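Putative Acetyltransferase (Lactobacillus plantarum WCFS1, PDB 3EFA) probably transfers an acetyl group from acetyl-CoA to an amine as a GNAT-family N-acetyltransferase, its acceptor not established. Local coordinates at residues L62-F74 against A96-I110. Sequence-based numbering, arbitrary orientation.
Sequences LRLEPQADHVMRF and AEEWATQRGFTHGEI. With FMT (formic acid), chain B.
Met72 and Phe105 meet inside a beta-alpha-beta crossover of the GNAT fold, a worked example of how one strand serves two faces: strand 71-79 runs parallel to strand 107-113, and helix 88-102, which links them, packs on one side of both. Backbone bonds set the register, Met72 N to His107 O (2.9 Å) and Phe74 N to Glu109 O. On the helix side, the selenomethionine Met72 can be followed outward. Its CB faces the CB of Ala100; CG lies over one face of the Phe74 ring; SE stands above the Phe105 ring at a distance, a Met-aromatic contact; and two bends along the chain, at chi2 and chi3, lay CE on that same ring, 3.8 Å from its centroid in a CH-pi contact. CE also reaches the edge of Trp99, whose CZ3 meets Leu64 CD2 at 3.8 Å. Deeper in, Phe74 CE1 rests 3.7 Å from Ala96 CB. The helix ends in a Schellman motif in which Gly104, at positive phi, is the C-prime residue and Phe105 N bonds to Ala100 O; Pro66 CB touches Phe105 CZ.

The face that carries Val71, Arg73 and Glu109 holds a salt bridge beside an aliphatic contact, Val71 CG1 on Glu109 CB. Arg73 grips Glu109 side-on, NE and NH2 both converging on OE1. The Gln67 amide nitrogen sits over the centre of the guanidinium, while a bound formic acid, probably from the crystallisation liquor, accepts a hydrogen bond from Arg73 NH2 through O1, with a weak one from NH1. A leucine in place of Arg73 would probably leave Glu109 OE1 without its counter-charge. Glu109 OE2 is hydrogen-bonded to His143 NE2. A bend at chi3 (-57°) turns the guanidinium toward the carboxylate, where Arg73 NE meets the anti lone pair of Glu109 OE1 at 2.6 Å and NH2 approaches from the syn side, 34° out of the carboxylate plane.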
loop_
_atom_site.group_PDB
_atom_site.type_symbol
_atom_site.label_atom_id
_atom_site.label_comp_id
_atom_site.label_asym_id
_atom_site.label_seq_id
_atom_site.Cartn_x
_atom_site.Cartn_y
_atom_site.Cartn_z
ATOM N N LEU A 62 -12.484 -11.330 -13.104
ATOM C CA LEU A 62 -11.706 -10.858 -11.953
ATOM C C LEU A 62 -12.223 -11.479 -10.636
ATOM O O LEU A 62 -13.362 -11.954 -10.568
ATOM C CB LEU A 62 -11.678 -9.318 -11.889
ATOM C CG LEU A 62 -12.958 -8.506 -11.633
ATOM C CD1 LEU A 62 -13.360 -8.504 -10.154
ATOM C CD2 LEU A 62 -12.779 -7.072 -12.133
ATOM N N ARG A 63 -11.381 -11.487 -9.605
ATOM C CA ARG A 63 -11.748 -12.069 -8.315
ATOM C C ARG A 63 -12.076 -10.976 -7.286
ATOM O O ARG A 63 -11.314 -10.010 -7.109
ATOM C CB ARG A 63 -10.626 -12.994 -7.791
ATOM C CG ARG A 63 -10.960 -13.737 -6.459
ATOM C CD ARG A 63 -9.929 -14.824 -6.084
ATOM N NE ARG A 63 -8.700 -14.272 -5.495
ATOM C CZ ARG A 63 -7.697 -14.996 -4.991
ATOM N NH1 ARG A 63 -7.756 -16.334 -4.990
ATOM N NH2 ARG A 63 -6.629 -14.379 -4.476
ATOM N N LEU A 64 -13.206 -11.124 -6.601
ATOM C CA LEU A 64 -13.576 -10.142 -5.579
ATOM C C LEU A 64 -12.911 -10.457 -4.225
ATOM O O LEU A 64 -13.117 -11.536 -3.665
ATOM C CB LEU A 64 -15.107 -10.019 -5.481
ATOM C CG LEU A 64 -15.664 -9.524 -6.835
ATOM C CD1 LEU A 64 -16.920 -10.236 -7.285
ATOM C CD2 LEU A 64 -15.849 -7.991 -6.871
ATOM N N GLU A 65 -12.087 -9.518 -3.743
ATOM C CA GLU A 65 -11.310 -9.675 -2.508
ATOM C C GLU A 65 -11.524 -8.501 -1.522
ATOM O O GLU A 65 -10.670 -7.607 -1.397
ATOM C CB GLU A 65 -9.807 -9.833 -2.818
ATOM C CG GLU A 65 -9.471 -10.871 -3.898
ATOM C CD GLU A 65 -7.972 -10.965 -4.227
ATOM O OE1 GLU A 65 -7.140 -10.376 -3.491
ATOM O OE2 GLU A 65 -7.624 -11.630 -5.232
ATOM N N PRO A 66 -12.649 -8.522 -0.788
ATOM C CA PRO A 66 -12.934 -7.468 0.211
ATOM C C PRO A 66 -11.821 -7.350 1.259
ATOM O O PRO A 66 -11.309 -8.381 1.715
ATOM C CB PRO A 66 -14.199 -7.954 0.926
ATOM C CG PRO A 66 -14.587 -9.285 0.301
ATOM C CD PRO A 66 -13.533 -9.702 -0.683
ATOM N N GLN A 67 -11.468 -6.120 1.633
ATOM C CA GLN A 67 -10.491 -5.862 2.687
ATOM C C GLN A 67 -11.172 -5.104 3.840
ATOM O O GLN A 67 -12.354 -4.787 3.757
ATOM C CB GLN A 67 -9.314 -5.045 2.134
ATOM C CG GLN A 67 -8.724 -5.593 0.840
ATOM C CD GLN A 67 -7.914 -6.863 1.060
ATOM O OE1 GLN A 67 -7.096 -6.928 1.986
ATOM N NE2 GLN A 67 -8.149 -7.892 0.216
ATOM N N ALA A 68 -10.431 -4.813 4.909
ATOM C CA ALA A 68 -10.968 -4.004 6.008
ATOM C C ALA A 68 -11.239 -2.557 5.596
ATOM O O ALA A 68 -10.731 -2.086 4.580
ATOM C CB ALA A 68 -10.020 -4.030 7.218
ATOM N N ASP A 69 -12.044 -1.864 6.400
ATOM C CA ASP A 69 -12.266 -0.426 6.260
ATOM C C ASP A 69 -12.875 0.014 4.917
ATOM O O ASP A 69 -12.555 1.099 4.402
ATOM C CB ASP A 69 -10.979 0.359 6.552
ATOM C CG ASP A 69 -11.261 1.780 7.024
ATOM O OD1 ASP A 69 -12.432 2.050 7.386
ATOM O OD2 ASP A 69 -10.324 2.622 7.038
ATOM N N HIS A 70 -13.748 -0.828 4.362
ATOM C CA HIS A 70 -14.532 -0.478 3.172
ATOM C C HIS A 70 -13.697 -0.345 1.894
ATOM O O HIS A 70 -14.080 0.361 0.965
ATOM C CB HIS A 70 -15.352 0.793 3.428
ATOM C CG HIS A 70 -16.273 0.679 4.600
ATOM N ND1 HIS A 70 -16.022 1.288 5.811
ATOM C CD2 HIS A 70 -17.435 -0.006 4.757
ATOM C CE1 HIS A 70 -16.995 1.000 6.658
ATOM N NE2 HIS A 70 -17.865 0.217 6.043
ATOM N N VAL A 71 -12.561 -1.035 1.866
ATOM C CA VAL A 71 -11.726 -1.128 0.674
ATOM C C VAL A 71 -11.952 -2.468 -0.043
ATOM O O VAL A 71 -11.826 -3.534 0.568
ATOM C CB VAL A 71 -10.220 -0.958 1.024
ATOM C CG1 VAL A 71 -9.350 -1.160 -0.214
ATOM C CG2 VAL A 71 -9.954 0.430 1.652
HETATM N N MSE A 72 -12.315 -2.405 -1.329
HETATM C CA MSE A 72 -12.453 -3.602 -2.160
HETATM C C MSE A 72 -11.241 -3.790 -3.053
HETATM O O MSE A 72 -10.891 -2.897 -3.820
HETATM C CB MSE A 72 -13.700 -3.537 -3.040
HETATM C CG MSE A 72 -13.760 -4.669 -4.071
HETATM SE SE MSE A 72 -14.095 -6.466 -3.327
HETATM C CE MSE A 72 -15.838 -6.053 -2.518
ATOM N N ARG A 73 -10.596 -4.946 -2.954
ATOM C CA ARG A 73 -9.516 -5.265 -3.883
ATOM C C ARG A 73 -10.043 -6.161 -5.017
ATOM O O ARG A 73 -10.758 -7.142 -4.767
ATOM C CB ARG A 73 -8.313 -5.894 -3.160
ATOM C CG ARG A 73 -7.167 -6.317 -4.092
ATOM C CD ARG A 73 -6.105 -7.123 -3.338
ATOM N NE ARG A 73 -5.584 -6.351 -2.224
ATOM C CZ ARG A 73 -4.783 -6.816 -1.269
ATOM N NH1 ARG A 73 -4.403 -8.086 -1.269
ATOM N NH2 ARG A 73 -4.375 -5.998 -0.303
ATOM N N PHE A 74 -9.727 -5.785 -6.256
ATOM C CA PHE A 74 -10.055 -6.596 -7.429
ATOM C C PHE A 74 -8.802 -7.361 -7.886
ATOM O O PHE A 74 -7.801 -6.737 -8.249
ATOM C CB PHE A 74 -10.538 -5.710 -8.578
ATOM C CG PHE A 74 -11.650 -4.755 -8.206
ATOM C CD1 PHE A 74 -12.967 -5.209 -8.070
ATOM C CD2 PHE A 74 -11.385 -3.394 -8.023
ATOM C CE1 PHE A 74 -14.001 -4.327 -7.746
ATOM C CE2 PHE A 74 -12.410 -2.500 -7.695
ATOM C CZ PHE A 74 -13.721 -2.963 -7.556
ATOM N N ALA A 96 -17.835 -3.888 -11.944
ATOM C CA ALA A 96 -17.454 -4.351 -10.603
ATOM C C ALA A 96 -17.374 -3.215 -9.568
ATOM O O ALA A 96 -17.739 -3.408 -8.397
ATOM C CB ALA A 96 -16.133 -5.155 -10.648
ATOM N N GLU A 97 -16.908 -2.038 -9.999
ATOM C CA GLU A 97 -16.922 -0.848 -9.135
ATOM C C GLU A 97 -18.338 -0.500 -8.658
ATOM O O GLU A 97 -18.562 -0.253 -7.473
ATOM C CB GLU A 97 -16.255 0.366 -9.819
ATOM C CG GLU A 97 -14.726 0.241 -9.940
ATOM C CD GLU A 97 -14.057 1.408 -10.673
ATOM O OE1 GLU A 97 -14.699 2.460 -10.883
ATOM O OE2 GLU A 97 -12.871 1.271 -11.037
ATOM N N GLU A 98 -19.294 -0.500 -9.581
ATOM C CA GLU A 98 -20.691 -0.219 -9.251
ATOM C C GLU A 98 -21.289 -1.288 -8.298
ATOM O O GLU A 98 -21.997 -0.957 -7.340
ATOM C CB GLU A 98 -21.513 -0.045 -10.543
ATOM C CG GLU A 98 -23.034 -0.103 -10.379
ATOM C CD GLU A 98 -23.593 1.058 -9.560
ATOM O OE1 GLU A 98 -23.136 2.206 -9.751
ATOM O OE2 GLU A 98 -24.499 0.825 -8.729
ATOM N N TRP A 99 -20.971 -2.558 -8.547
ATOM C CA TRP A 99 -21.359 -3.659 -7.652
ATOM C C TRP A 99 -20.814 -3.447 -6.217
ATOM O O TRP A 99 -21.537 -3.631 -5.238
ATOM C CB TRP A 99 -20.884 -4.989 -8.247
ATOM C CG TRP A 99 -21.317 -6.253 -7.515
ATOM C CD1 TRP A 99 -22.444 -6.997 -7.752
ATOM C CD2 TRP A 99 -20.603 -6.931 -6.473
ATOM N NE1 TRP A 99 -22.486 -8.080 -6.901
ATOM C CE2 TRP A 99 -21.371 -8.065 -6.106
ATOM C CE3 TRP A 99 -19.398 -6.681 -5.797
ATOM C CZ2 TRP A 99 -20.968 -8.948 -5.104
ATOM C CZ3 TRP A 99 -18.996 -7.563 -4.798
ATOM C CH2 TRP A 99 -19.778 -8.679 -4.460
ATOM N N ALA A 100 -19.552 -3.035 -6.104
ATOM C CA ALA A 100 -18.931 -2.781 -4.800
ATOM C C ALA A 100 -19.524 -1.590 -4.024
ATOM O O ALA A 100 -19.761 -1.684 -2.806
ATOM C CB ALA A 100 -17.414 -2.609 -4.956
ATOM N N THR A 101 -19.750 -0.473 -4.713
ATOM C CA THR A 101 -20.366 0.692 -4.072
ATOM C C THR A 101 -21.757 0.359 -3.546
ATOM O O THR A 101 -22.173 0.882 -2.512
ATOM C CB THR A 101 -20.461 1.932 -5.011
ATOM O OG1 THR A 101 -21.391 1.677 -6.071
ATOM C CG2 THR A 101 -19.103 2.287 -5.592
ATOM N N GLN A 102 -22.470 -0.517 -4.256
ATOM C CA GLN A 102 -23.798 -0.942 -3.826
ATOM C C GLN A 102 -23.731 -1.694 -2.500
ATOM O O GLN A 102 -24.707 -1.750 -1.754
ATOM C CB GLN A 102 -24.467 -1.817 -4.892
ATOM C CG GLN A 102 -24.981 -1.052 -6.109
ATOM C CD GLN A 102 -25.566 -1.971 -7.182
ATOM O OE1 GLN A 102 -25.483 -3.200 -7.086
ATOM N NE2 GLN A 102 -26.159 -1.372 -8.212
ATOM N N ARG A 103 -22.573 -2.274 -2.205
ATOM C CA ARG A 103 -22.405 -3.030 -0.965
ATOM C C ARG A 103 -21.590 -2.270 0.101
ATOM O O ARG A 103 -21.096 -2.864 1.058
ATOM C CB ARG A 103 -21.808 -4.404 -1.275
ATOM C CG ARG A 103 -22.814 -5.331 -1.938
ATOM C CD ARG A 103 -22.212 -6.318 -2.954
ATOM N NE ARG A 103 -23.287 -7.089 -3.579
ATOM C CZ ARG A 103 -24.026 -6.658 -4.601
ATOM N NH1 ARG A 103 -23.794 -5.471 -5.148
ATOM N NH2 ARG A 103 -24.994 -7.418 -5.090
ATOM N N GLY A 104 -21.456 -0.956 -0.077
ATOM C CA GLY A 104 -20.884 -0.097 0.942
ATOM C C GLY A 104 -19.369 0.044 0.964
ATOM O O GLY A 104 -18.806 0.525 1.947
ATOM N N PHE A 105 -18.693 -0.374 -0.100
ATOM C CA PHE A 105 -17.256 -0.133 -0.193
ATOM C C PHE A 105 -17.048 1.237 -0.833
ATOM O O PHE A 105 -17.818 1.626 -1.718
ATOM C CB PHE A 105 -16.559 -1.263 -0.966
ATOM C CG PHE A 105 -16.630 -2.601 -0.269
ATOM C CD1 PHE A 105 -15.612 -3.013 0.584
ATOM C CD2 PHE A 105 -17.736 -3.439 -0.446
ATOM C CE1 PHE A 105 -15.690 -4.241 1.251
ATOM C CE2 PHE A 105 -17.817 -4.676 0.210
ATOM C CZ PHE A 105 -16.794 -5.076 1.060
ATOM N N THR A 106 -16.045 1.984 -0.369
ATOM C CA THR A 106 -15.815 3.350 -0.876
ATOM C C THR A 106 -14.532 3.514 -1.692
ATOM O O THR A 106 -14.322 4.543 -2.329
ATOM C CB THR A 106 -15.794 4.411 0.260
ATOM O OG1 THR A 106 -14.745 4.111 1.192
ATOM C CG2 THR A 106 -17.132 4.452 0.984
ATOM N N HIS A 107 -13.672 2.507 -1.667
ATOM C CA HIS A 107 -12.413 2.595 -2.391
ATOM C C HIS A 107 -12.074 1.314 -3.140
ATOM O O HIS A 107 -12.239 0.209 -2.608
ATOM C CB HIS A 107 -11.270 2.953 -1.432
ATOM C CG HIS A 107 -11.371 4.329 -0.868
ATOM N ND1 HIS A 107 -12.088 4.616 0.273
ATOM C CD2 HIS A 107 -10.849 5.505 -1.290
ATOM C CE1 HIS A 107 -11.997 5.908 0.537
ATOM N NE2 HIS A 107 -11.253 6.469 -0.399
ATOM N N GLY A 108 -11.590 1.474 -4.371
ATOM C CA GLY A 108 -11.070 0.358 -5.136
ATOM C C GLY A 108 -9.584 0.213 -4.874
ATOM O O GLY A 108 -8.889 1.204 -4.584
ATOM N N GLU A 109 -9.089 -1.018 -4.988
ATOM C CA GLU A 109 -7.685 -1.312 -4.731
ATOM C C GLU A 109 -7.157 -2.322 -5.753
ATOM O O GLU A 109 -7.798 -3.367 -6.006
ATOM C CB GLU A 109 -7.501 -1.847 -3.296
ATOM C CG GLU A 109 -6.064 -2.300 -2.946
ATOM C CD GLU A 109 -5.905 -2.732 -1.482
ATOM O OE1 GLU A 109 -5.923 -3.957 -1.205
ATOM O OE2 GLU A 109 -5.755 -1.846 -0.604
ATOM N N ILE A 110 -5.995 -2.016 -6.333
ATOM C CA ILE A 110 -5.364 -2.894 -7.322
ATOM C C ILE A 110 -3.896 -3.126 -6.987
ATOM O O ILE A 110 -3.178 -2.164 -6.689
ATOM C CB ILE A 110 -5.404 -2.266 -8.743
ATOM C CG1 ILE A 110 -6.844 -2.022 -9.205
ATOM C CG2 ILE A 110 -4.576 -3.108 -9.758
ATOM C CD1 ILE A 110 -7.618 -3.276 -9.506
HETATM C C FMT B . -1.590 -8.130 1.372
HETATM O O1 FMT B . -2.735 -7.850 1.717
HETATM O O2 FMT B . -1.134 -7.839 0.268
#